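FAD-binding oxidoreductase (Gulosibacter chungangensis, PDB 7PBG) oxidises 4-alkylphenols such as 4-ethylphenol, dehydrogenating the side chain to a vinylphenol with the help of a covalently bound FAD cofactor. Local coordinates at residues A[112-117]-A[133-138]; A[146-151]-A[377-382]; A[394-399]-A[456-461]. One frame throughout, in Å; residues are numbered along the deposited sequence.

Contact 1: residues A[112-117]-A[133-138]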
loop_
_atom_site.group_PDB
_atom_site.type_symbol
_atom_site.label_atom_id
_atom_site.label_comp_id
_atom_site.label_asym_id
_atom_site.label_seq_id
_atom_site.Cartn_x
_atom_site.Cartn_y
_atom_site.Cartn_z
ATOM N N ASN A 112 -18.856 -12.568 13.149
ATOM C CA ASN A 112 -19.589 -11.825 12.103
ATOM C C ASN A 112 -19.986 -10.424 12.556
ATOM O O ASN A 112 -20.831 -9.838 11.868
ATOM C CB ASN A 112 -20.756 -12.639 11.571
ATOM C CG ASN A 112 -21.798 -12.876 12.653
ATOM O OD1 ASN A 112 -21.653 -12.386 13.782
ATOM N ND2 ASN A 112 -22.852 -13.600 12.308
ATOM N N ARG A 113 -19.317 -9.865 13.555
ATOM C CA ARG A 113 -19.661 -8.524 14.095
ATOM C C ARG A 113 -18.905 -7.405 13.371
ATOM O O ARG A 113 -17.675 -7.502 13.095
ATOM C CB ARG A 113 -19.439 -8.480 15.615
ATOM C CG ARG A 113 -20.405 -9.384 16.380
ATOM C CD ARG A 113 -21.127 -8.730 17.525
ATOM N NE ARG A 113 -20.257 -8.283 18.605
ATOM C CZ ARG A 113 -19.656 -9.064 19.525
ATOM N NH1 ARG A 113 -19.863 -10.370 19.536
ATOM N NH2 ARG A 113 -18.910 -8.526 20.483
ATOM N N VAL A 114 -19.630 -6.304 13.167
ATOM C CA VAL A 114 -19.004 -4.979 13.014
ATOM C C VAL A 114 -18.656 -4.486 14.419
ATOM O O VAL A 114 -19.608 -4.405 15.286
ATOM C CB VAL A 114 -19.965 -4.020 12.300
ATOM C CG1 VAL A 114 -19.395 -2.624 12.270
ATOM C CG2 VAL A 114 -20.352 -4.548 10.927
ATOM N N LEU A 115 -17.398 -4.158 14.666
ATOM C CA LEU A 115 -16.924 -3.815 16.031
ATOM C C LEU A 115 -16.828 -2.317 16.242
ATOM O O LEU A 115 -16.766 -1.899 17.400
ATOM C CB LEU A 115 -15.595 -4.503 16.296
ATOM C CG LEU A 115 -15.714 -6.013 16.268
ATOM C CD1 LEU A 115 -14.378 -6.624 16.416
ATOM C CD2 LEU A 115 -16.636 -6.537 17.359
ATOM N N GLU A 116 -16.757 -1.540 15.169
ATOM C CA GLU A 116 -16.560 -0.087 15.288
ATOM C C GLU A 116 -17.001 0.533 13.971
ATOM O O GLU A 116 -16.611 0.039 12.917
ATOM C CB GLU A 116 -15.122 0.270 15.634
ATOM C CG GLU A 116 -14.907 1.767 15.838
ATOM C CD GLU A 116 -13.554 2.171 16.396
ATOM O OE1 GLU A 116 -12.697 1.300 16.489
ATOM O OE2 GLU A 116 -13.388 3.376 16.759
ATOM N N ILE A 117 -17.627 1.685 14.072
ATOM C CA ILE A 117 -17.858 2.628 12.949
ATOM C C ILE A 117 -17.459 4.002 13.483
ATOM O O ILE A 117 -18.215 4.645 14.221
ATOM C CB ILE A 117 -19.289 2.591 12.455
ATOM C CG1 ILE A 117 -19.695 1.193 11.984
ATOM C CG2 ILE A 117 -19.524 3.641 11.381
ATOM C CD1 ILE A 117 -21.183 1.068 11.890
ATOM N N LYS A 133 -23.432 -6.070 2.484
ATOM C CA LYS A 133 -24.830 -5.723 2.888
ATOM C C LYS A 133 -24.849 -5.306 4.364
ATOM O O LYS A 133 -25.378 -4.230 4.693
ATOM C CB LYS A 133 -25.786 -6.888 2.642
ATOM C CG LYS A 133 -27.215 -6.673 3.123
ATOM C CD LYS A 133 -28.148 -7.772 2.610
ATOM C CE LYS A 133 -29.560 -7.673 3.146
ATOM N NZ LYS A 133 -29.664 -8.372 4.447
ATOM N N THR A 134 -24.264 -6.129 5.240
ATOM C CA THR A 134 -24.273 -5.896 6.694
ATOM C C THR A 134 -23.550 -4.599 7.058
ATOM O O THR A 134 -24.068 -3.837 7.890
ATOM C CB THR A 134 -23.669 -7.096 7.419
ATOM O OG1 THR A 134 -24.556 -8.154 7.080
ATOM C CG2 THR A 134 -23.615 -6.870 8.916
ATOM N N LEU A 135 -22.367 -4.340 6.459
ATOM C CA LEU A 135 -21.602 -3.154 6.840
ATOM C C LEU A 135 -22.372 -1.938 6.349
ATOM O O LEU A 135 -22.460 -1.000 7.117
ATOM C CB LEU A 135 -20.197 -3.210 6.237
ATOM C CG LEU A 135 -19.318 -2.029 6.629
ATOM C CD1 LEU A 135 -19.095 -1.970 8.123
ATOM C CD2 LEU A 135 -17.973 -2.077 5.878
ATOM N N TYR A 136 -23.007 -2.025 5.179
ATOM C CA TYR A 136 -23.799 -0.908 4.639
ATOM C C TYR A 136 -24.910 -0.598 5.632
ATOM O O TYR A 136 -25.106 0.598 5.997
ATOM C CB TYR A 136 -24.340 -1.255 3.272
ATOM C CG TYR A 136 -25.364 -0.275 2.804
ATOM C CD1 TYR A 136 -24.959 0.978 2.418
ATOM C CD2 TYR A 136 -26.707 -0.589 2.838
ATOM C CE1 TYR A 136 -25.881 1.896 1.970
ATOM C CE2 TYR A 136 -27.647 0.343 2.445
ATOM C CZ TYR A 136 -27.230 1.592 2.036
ATOM O OH TYR A 136 -28.153 2.525 1.630
ATOM N N GLU A 137 -25.613 -1.625 6.049
ATOM C CA GLU A 137 -26.758 -1.429 6.981
ATOM C C GLU A 137 -26.234 -0.854 8.306
ATOM O O GLU A 137 -26.850 0.085 8.821
ATOM C CB GLU A 137 -27.506 -2.745 7.171
ATOM C CG GLU A 137 -28.351 -3.081 5.940
ATOM C CD GLU A 137 -29.065 -4.412 5.933
ATOM O OE1 GLU A 137 -28.886 -5.168 6.892
ATOM O OE2 GLU A 137 -29.731 -4.693 4.927
ATOM N N ALA A 138 -25.125 -1.376 8.834
ATOM C CA ALA A 138 -24.567 -0.918 10.131
ATOM C C ALA A 138 -24.165 0.549 10.040
ATOM O O ALA A 138 -24.477 1.285 10.971
ATOM C CB ALA A 138 -23.437 -1.779 10.587
#
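In the FAD-binding domain, strand 114-118 meets helix 132-142 through Val114 and Ile117 on one side and Leu135 and Ala138 on the other. CG2 of Val114 does most of the touching: it lies 4.0 Å from CD1 of Leu135 and 4.2 Å from CB of Ala138, with the methyl of Thr134 at the margin. The valine places this methyl beside its own backbone N, anti to the carbonyl carbon, while CG1 is the branch anti to N (chi1 174°). Leu135 runs across Val114 at about a right angle, and CD1 is the branch that arrives. The setting is an antiparallel sheet of the PCMH-type flavin fold in which strand 114-118 pairs with 123-126; the helix follows that hairpin and packs back on it, with Leu135 also touching Ala124 and Val126. The short segments run at 42° to each other, their axes 10.3 Å apart at closest approach, a spacing bridged by apolar side chains. Farther along, the delta methyl of Ile117 reaches the helix backbone: its CD1 comes to 3.4 Å from O of Ala138 and 3.9 Å from CB of the same residue. CG1 of Ile117 stands anti to the carbonyl carbon (chi1 -59°), which carries the extended chain over to the alanine. At the N-terminal end of the helix, the hydroxyl of Thr134 is hydrogen-bonded to Asp131.

Contact 2: residues A[146-151]-A[377-382]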
loop_
_atom_site.group_PDB
_atom_site.type_symbol
_atom_site.label_atom_id
_atom_site.label_comp_id
_atom_site.label_asym_id
_atom_site.label_seq_id
_atom_site.Cartn_x
_atom_site.Cartn_y
_atom_site.Cartn_z
ATOM N N LEU A 146 -20.512 8.151 6.144
ATOM C CA LEU A 146 -19.446 7.336 5.533
ATOM C C LEU A 146 -20.084 6.418 4.504
ATOM O O LEU A 146 -21.243 6.009 4.678
ATOM C CB LEU A 146 -18.769 6.488 6.610
ATOM C CG LEU A 146 -18.082 7.219 7.768
ATOM C CD1 LEU A 146 -17.528 6.161 8.681
ATOM C CD2 LEU A 146 -17.008 8.162 7.298
ATOM N N MET A 147 -19.315 6.082 3.485
ATOM C CA MET A 147 -19.693 5.166 2.408
ATOM C C MET A 147 -18.811 3.937 2.501
ATOM O O MET A 147 -17.598 4.039 2.829
ATOM C CB MET A 147 -19.434 5.821 1.044
ATOM C CG MET A 147 -20.409 6.893 0.702
ATOM S SD MET A 147 -19.762 7.760 -0.744
ATOM C CE MET A 147 -19.584 6.397 -1.898
ATOM N N ILE A 148 -19.377 2.813 2.155
ATOM C CA ILE A 148 -18.548 1.614 1.908
ATOM C C ILE A 148 -18.215 1.525 0.408
ATOM O O ILE A 148 -18.724 2.294 -0.412
ATOM C CB ILE A 148 -19.218 0.352 2.417
ATOM C CG1 ILE A 148 -20.439 -0.024 1.580
ATOM C CG2 ILE A 148 -19.595 0.494 3.887
ATOM C CD1 ILE A 148 -20.760 -1.498 1.650
ATOM N N ASP A 149 -17.368 0.565 0.079
ATOM C CA ASP A 149 -16.913 0.309 -1.309
ATOM C C ASP A 149 -17.190 -1.158 -1.597
ATOM O O ASP A 149 -16.347 -2.039 -1.304
ATOM C CB ASP A 149 -15.436 0.627 -1.551
ATOM C CG ASP A 149 -15.076 0.507 -3.015
ATOM O OD1 ASP A 149 -15.038 1.544 -3.687
ATOM O OD2 ASP A 149 -14.849 -0.630 -3.456
ATOM N N PRO A 150 -18.419 -1.500 -2.042
ATOM C CA PRO A 150 -18.734 -2.898 -2.306
ATOM C C PRO A 150 -18.172 -3.390 -3.645
ATOM O O PRO A 150 -18.136 -2.708 -4.664
ATOM C CB PRO A 150 -20.269 -2.940 -2.329
ATOM C CG PRO A 150 -20.681 -1.526 -2.769
ATOM C CD PRO A 150 -19.580 -0.599 -2.282
ATOM N N ALA A 151 -17.812 -4.672 -3.669
ATOM C CA ALA A 151 -17.715 -5.456 -4.913
ATOM C C ALA A 151 -19.129 -5.641 -5.482
ATOM O O ALA A 151 -20.146 -5.094 -4.907
ATOM C CB ALA A 151 -17.048 -6.783 -4.581
ATOM N N GLY A 377 -21.839 3.393 -2.989
ATOM C CA GLY A 377 -21.647 2.655 -1.750
ATOM C C GLY A 377 -22.868 1.856 -1.335
ATOM O O GLY A 377 -22.880 1.391 -0.197
ATOM N N VAL A 378 -23.829 1.655 -2.230
ATOM C CA VAL A 378 -25.061 0.877 -1.943
ATOM C C VAL A 378 -24.886 -0.484 -2.564
ATOM O O VAL A 378 -24.876 -0.620 -3.786
ATOM C CB VAL A 378 -26.307 1.549 -2.503
ATOM C CG1 VAL A 378 -27.551 0.714 -2.184
ATOM C CG2 VAL A 378 -26.433 2.943 -1.974
ATOM N N PRO A 379 -24.602 -1.508 -1.762
ATOM C CA PRO A 379 -24.357 -2.812 -2.344
ATOM C C PRO A 379 -25.657 -3.426 -2.863
ATOM O O PRO A 379 -26.764 -3.115 -2.349
ATOM C CB PRO A 379 -23.793 -3.653 -1.188
ATOM C CG PRO A 379 -24.161 -2.935 0.055
ATOM C CD PRO A 379 -24.603 -1.523 -0.287
ATOM N N ASN A 380 -25.533 -4.322 -3.836
ATOM C CA ASN A 380 -26.696 -5.037 -4.414
ATOM C C ASN A 380 -26.224 -6.410 -4.891
ATOM O O ASN A 380 -25.059 -6.744 -4.702
ATOM C CB ASN A 380 -27.412 -4.212 -5.495
ATOM C CG ASN A 380 -26.539 -3.887 -6.687
ATOM O OD1 ASN A 380 -25.961 -4.782 -7.301
ATOM N ND2 ASN A 380 -26.424 -2.600 -7.006
ATOM N N ARG A 381 -27.108 -7.189 -5.471
ATOM C CA ARG A 381 -26.679 -8.449 -6.140
ATOM C C ARG A 381 -27.247 -8.485 -7.553
ATOM O O ARG A 381 -27.510 -9.557 -8.095
ATOM C CB ARG A 381 -27.109 -9.642 -5.311
ATOM C CG ARG A 381 -28.590 -9.695 -5.028
ATOM C CD ARG A 381 -28.841 -10.877 -4.115
ATOM N NE ARG A 381 -28.208 -10.710 -2.817
ATOM C CZ ARG A 381 -28.228 -11.612 -1.829
ATOM N NH1 ARG A 381 -28.791 -12.798 -2.005
ATOM N NH2 ARG A 381 -27.636 -11.353 -0.681
ATOM N N HIS A 382 -27.393 -7.319 -8.151
ATOM C CA HIS A 382 -27.908 -7.203 -9.528
ATOM C C HIS A 382 -27.145 -8.145 -10.466
ATOM O O HIS A 382 -27.838 -8.838 -11.215
ATOM C CB HIS A 382 -27.867 -5.741 -9.971
ATOM C CG HIS A 382 -28.641 -5.507 -11.216
ATOM N ND1 HIS A 382 -28.025 -5.352 -12.456
ATOM C CD2 HIS A 382 -29.973 -5.441 -11.412
ATOM C CE1 HIS A 382 -28.970 -5.167 -13.373
ATOM N NE2 HIS A 382 -30.177 -5.255 -12.755
HETATM O O HOH W 1 -22.163 3.084 1.625
HETATM O O HOH W 2 -22.593 -5.287 -3.950
#
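Two loops pack along each other where the FAD-binding and C-terminal domains meet, one of them starting at a Schellman motif that ends helix 363-375 with Gly377 as its C-prime residue. The tight part lies at this glycine. Its CA sits 3.2 Å from O of Ile148 and 3.9 Å from CD of Pro150, and a beta carbon on it would run into the Ile148 carbonyl; its positive phi (88°) fits the C-prime position, where the chain turns out of the helix. CE of Met147, bent round at chi3, packs 3.9 Å from N of Gly377. A buried water beside this packing accepts from Ile148 N and donates to Gly377 O. Next along, the two prolines meet ring to ring, with CB of Pro150 3.8 Å from CB of Pro379. Ile148 crosses Pro379 at about a right angle, its CD1 4.0 Å from CG of the proline ring, and its other neighbours include Leu135 and Tyr136 of helix 132-142.

The looser side is the partly exposed end beyond Pro379. There Asn380 forms an Asx turn, its OD1 accepting from His382 N at 3.0 Å with the donor 38° out of the carbonyl plane. A second water donates to O of Ala151 at 2.6 Å and accepts from N of Asn380.

Contact 3: residues A[394-399]-A[456-461]. With FAD (flavin-adenine dinucleotide), chain C.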
loop_
_atom_site.group_PDB
_atom_site.type_symbol
_atom_site.label_atom_id
_atom_site.label_comp_id
_atom_site.label_asym_id
_atom_site.label_seq_id
_atom_site.Cartn_x
_atom_site.Cartn_y
_atom_site.Cartn_z
ATOM N N GLY A 394 -22.149 -20.401 -14.564
ATOM C CA GLY A 394 -21.178 -19.896 -13.600
ATOM C C GLY A 394 -19.964 -19.414 -14.357
ATOM O O GLY A 394 -19.955 -19.534 -15.603
ATOM N N HIS A 395 -19.011 -18.866 -13.624
ATOM C CA HIS A 395 -17.815 -18.245 -14.227
ATOM C C HIS A 395 -16.533 -18.785 -13.637
ATOM O O HIS A 395 -16.553 -19.543 -12.662
ATOM C CB HIS A 395 -17.990 -16.714 -14.163
ATOM C CG HIS A 395 -18.189 -16.191 -12.797
ATOM N ND1 HIS A 395 -17.354 -16.469 -11.738
ATOM C CD2 HIS A 395 -19.114 -15.339 -12.328
ATOM C CE1 HIS A 395 -17.834 -15.904 -10.656
ATOM N NE2 HIS A 395 -18.849 -15.130 -11.006
ATOM N N PHE A 396 -15.443 -18.356 -14.277
ATOM C CA PHE A 396 -14.072 -18.863 -14.083
ATOM C C PHE A 396 -13.151 -17.822 -14.680
ATOM O O PHE A 396 -12.967 -17.820 -15.872
ATOM C CB PHE A 396 -14.006 -20.242 -14.727
ATOM C CG PHE A 396 -12.730 -21.024 -14.562
ATOM C CD1 PHE A 396 -12.453 -21.670 -13.380
ATOM C CD2 PHE A 396 -11.799 -21.106 -15.595
ATOM C CE1 PHE A 396 -11.292 -22.409 -13.221
ATOM C CE2 PHE A 396 -10.648 -21.851 -15.442
ATOM C CZ PHE A 396 -10.390 -22.503 -14.265
ATOM N N PHE A 397 -12.617 -16.926 -13.841
ATOM C CA PHE A 397 -12.079 -15.636 -14.319
ATOM C C PHE A 397 -10.715 -15.827 -14.992
ATOM O O PHE A 397 -9.868 -16.528 -14.461
ATOM C CB PHE A 397 -11.953 -14.621 -13.178
ATOM C CG PHE A 397 -13.272 -14.063 -12.753
ATOM C CD1 PHE A 397 -13.944 -13.137 -13.546
ATOM C CD2 PHE A 397 -13.824 -14.431 -11.544
ATOM C CE1 PHE A 397 -15.190 -12.660 -13.167
ATOM C CE2 PHE A 397 -15.059 -13.934 -11.143
ATOM C CZ PHE A 397 -15.724 -13.021 -11.955
ATOM N N TYR A 398 -10.549 -15.170 -16.114
ATOM C CA TYR A 398 -9.232 -14.828 -16.721
ATOM C C TYR A 398 -9.117 -13.317 -16.670
ATOM O O TYR A 398 -9.804 -12.643 -17.457
ATOM C CB TYR A 398 -9.163 -15.338 -18.143
ATOM C CG TYR A 398 -7.965 -14.856 -18.927
ATOM C CD1 TYR A 398 -6.694 -15.277 -18.593
ATOM C CD2 TYR A 398 -8.114 -13.981 -19.988
ATOM C CE1 TYR A 398 -5.586 -14.797 -19.261
ATOM C CE2 TYR A 398 -7.010 -13.544 -20.706
ATOM C CZ TYR A 398 -5.742 -13.934 -20.322
ATOM O OH TYR A 398 -4.628 -13.501 -20.987
ATOM N N ALA A 399 -8.263 -12.779 -15.796
ATOM C CA ALA A 399 -8.227 -11.306 -15.593
ATOM C C ALA A 399 -6.797 -10.775 -15.623
ATOM O O ALA A 399 -6.242 -10.466 -14.580
ATOM C CB ALA A 399 -8.924 -10.980 -14.324
ATOM N N GLU A 456 -14.080 -27.692 -21.388
ATOM C CA GLU A 456 -13.919 -26.660 -22.427
ATOM C C GLU A 456 -13.478 -25.373 -21.734
ATOM O O GLU A 456 -12.600 -24.707 -22.255
ATOM C CB GLU A 456 -15.200 -26.411 -23.222
ATOM C CG GLU A 456 -15.501 -27.502 -24.255
ATOM C CD GLU A 456 -14.308 -27.868 -25.123
ATOM O OE1 GLU A 456 -13.897 -29.068 -25.107
ATOM O OE2 GLU A 456 -13.755 -26.964 -25.761
ATOM N N THR A 457 -14.091 -25.056 -20.597
ATOM C CA THR A 457 -13.769 -23.803 -19.873
ATOM C C THR A 457 -12.341 -23.841 -19.349
ATOM O O THR A 457 -11.619 -22.848 -19.496
ATOM C CB THR A 457 -14.771 -23.557 -18.751
ATOM O OG1 THR A 457 -16.033 -23.515 -19.410
ATOM C CG2 THR A 457 -14.511 -22.260 -18.014
ATOM N N LEU A 458 -11.954 -24.948 -18.723
ATOM C CA LEU A 458 -10.581 -25.089 -18.220
ATOM C C LEU A 458 -9.597 -25.051 -19.385
ATOM O O LEU A 458 -8.581 -24.313 -19.277
ATOM C CB LEU A 458 -10.440 -26.397 -17.453
ATOM C CG LEU A 458 -9.040 -26.661 -16.927
ATOM C CD1 LEU A 458 -8.498 -25.473 -16.126
ATOM C CD2 LEU A 458 -9.022 -27.944 -16.114
ATOM N N ASP A 459 -9.813 -25.838 -20.444
ATOM C CA ASP A 459 -8.884 -25.831 -21.605
ATOM C C ASP A 459 -8.773 -24.431 -22.200
ATOM O O ASP A 459 -7.644 -24.002 -22.514
ATOM C CB ASP A 459 -9.341 -26.788 -22.692
ATOM C CG ASP A 459 -9.179 -28.241 -22.301
ATOM O OD1 ASP A 459 -8.563 -28.499 -21.238
ATOM O OD2 ASP A 459 -9.719 -29.098 -23.057
ATOM N N MET A 460 -9.915 -23.761 -22.398
ATOM C CA MET A 460 -9.955 -22.390 -22.945
ATOM C C MET A 460 -9.081 -21.487 -22.071
ATOM O O MET A 460 -8.241 -20.754 -22.587
ATOM C CB MET A 460 -11.371 -21.821 -22.946
ATOM C CG MET A 460 -11.446 -20.393 -23.476
ATOM S SD MET A 460 -13.036 -19.668 -23.095
ATOM C CE MET A 460 -12.970 -19.409 -21.327
ATOM N N THR A 461 -9.293 -21.527 -20.765
ATOM C CA THR A 461 -8.614 -20.610 -19.825
ATOM C C THR A 461 -7.109 -20.892 -19.801
ATOM O O THR A 461 -6.330 -19.937 -19.763
ATOM C CB THR A 461 -9.231 -20.679 -18.440
ATOM O OG1 THR A 461 -10.624 -20.450 -18.634
ATOM C CG2 THR A 461 -8.640 -19.651 -17.491
HETATM P PA FAD C . -13.680 -15.427 0.937
HETATM O O1A FAD C . -14.091 -16.559 0.052
HETATM O O2A FAD C . -14.104 -15.452 2.385
HETATM O O5B FAD C . -12.115 -15.329 0.899
HETATM C C5B FAD C . -11.386 -15.422 -0.317
HETATM C C4B FAD C . -10.020 -15.973 0.009
HETATM O O4B FAD C . -9.283 -15.047 0.860
HETATM C C3B FAD C . -9.995 -17.294 0.793
HETATM O O3B FAD C . -10.163 -18.415 -0.072
HETATM C C2B FAD C . -8.651 -17.213 1.534
HETATM O O2B FAD C . -7.609 -17.596 0.655
HETATM C C1B FAD C . -8.591 -15.732 1.891
HETATM N N9A FAD C . -9.199 -15.391 3.150
HETATM C C8A FAD C . -10.445 -14.876 3.323
HETATM N N7A FAD C . -10.713 -14.647 4.574
HETATM C C5A FAD C . -9.612 -15.091 5.268
HETATM C C6A FAD C . -9.286 -15.065 6.627
HETATM N N6A FAD C . -10.132 -14.643 7.575
HETATM N N1A FAD C . -8.084 -15.575 6.979
HETATM C C2A FAD C . -7.242 -16.003 6.004
HETATM N N3A FAD C . -7.433 -16.038 4.691
HETATM C C4A FAD C . -8.658 -15.562 4.387
HETATM N N1 FAD C . -14.547 -9.767 -7.000
HETATM C C2 FAD C . -14.129 -8.527 -6.818
HETATM O O2 FAD C . -13.140 -8.280 -6.080
HETATM N N3 FAD C . -14.791 -7.477 -7.340
HETATM C C4 FAD C . -15.873 -7.621 -8.159
HETATM O O4 FAD C . -16.489 -6.613 -8.554
HETATM C C4X FAD C . -16.321 -8.904 -8.418
HETATM N N5 FAD C . -17.346 -9.042 -9.215
HETATM C C5X FAD C . -17.776 -10.326 -9.444
HETATM C C6 FAD C . -18.890 -10.500 -10.276
HETATM C C7 FAD C . -19.429 -11.749 -10.519
HETATM C C7M FAD C . -20.646 -11.881 -11.412
HETATM C C8 FAD C . -18.837 -12.869 -9.896
HETATM C C8M FAD C . -19.385 -14.244 -10.129
HETATM C C9 FAD C . -17.719 -12.714 -9.104
HETATM C C9A FAD C . -17.165 -11.447 -8.839
HETATM N N10 FAD C . -16.075 -11.250 -7.996
HETATM C C10 FAD C . -15.623 -9.963 -7.748
HETATM C "C1'" FAD C . -15.436 -12.372 -7.260
HETATM C "C2'" FAD C . -16.065 -12.635 -5.882
HETATM O "O2'" FAD C . -17.531 -12.581 -5.951
HETATM C "C3'" FAD C . -15.670 -11.634 -4.777
HETATM O "O3'" FAD C . -14.292 -11.359 -4.840
HETATM C "C4'" FAD C . -16.016 -12.059 -3.343
HETATM O "O4'" FAD C . -16.126 -10.902 -2.500
HETATM C "C5'" FAD C . -14.983 -13.005 -2.792
HETATM O "O5'" FAD C . -15.553 -13.929 -1.855
HETATM P P FAD C . -15.586 -13.618 -0.290
HETATM O O1P FAD C . -16.640 -14.482 0.335
HETATM O O2P FAD C . -15.714 -12.134 -0.157
HETATM O O3P FAD C . -14.139 -14.060 0.229
HETATM O O HOH W 3 -11.741 -17.643 -18.440
#
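Phe396 pushes its ring against Thr457, Leu458 and Thr461 of helix 451-470, while its neighbours in sequence, His395 and Phe397, turn the other way to hold the flavin. The ring edge meets Thr461: OG1 lies 3.3 Å from CD2 of Phe396, near the ring plane, and CB of the threonine is also at that edge. CG2 of Thr457 comes obliquely to 3.8 Å from CD2 of Phe396, and CD1 of Leu458 approaches CZ. The ring is directed at the helix by chi1 of -175°, which sets CG opposite the backbone N. The Thr461 hydroxyl is fixed in turn: it donates to O of Thr457 at 2.7 Å, tilted 28° from the carbonyl plane, while Thr461 N reaches the same oxygen from the opposite face. A water donates to both Thr461 OG1 and Phe396 O, tying the helix to the irregular part of 393-402. With a valine in place of Thr461, the water would probably lose its helix-side acceptor, and Thr457 O one of its two donors. Beyond Phe396, backbone bonds join Phe397 to Gly91 and Tyr398 to Cys442. NE2 of His395 is joined covalently to FAD C8M (1.4 Å); CZ of Phe397 covers the centre of the imidazole, 3.7 Å above its plane, and lies 3.5 Å from FAD C9. This is an 8-alpha-N3-histidyl-FAD site, a linkage found in flavoproteins of the vanillyl-alcohol oxidase family.

Overall arrangement
The contacts follow one another along the chain, each closing before the next opens. Contacts 1 and 2 are neighbours, their centres 12 Å apart: strands 114-118 and 146-147 belong to the same antiparallel sheet, and Tyr136 of helix 132-142 packs on Gly377 and Pro379. Contact 1 stays within the FAD-binding domain, whereas contact 2 joins it to the C-terminal domain. Contact 3 lies in the latter, between strand 393-402 of the eight-stranded sheet and helix 451-470, across the centre of the chain and about 34 Å from contact 1 and 27 Å from contact 2 between centres. Contacts 2 and 3 both touch FAD, through Ala151 and through His395 and Phe397, so both domains contribute to the FAD pocket.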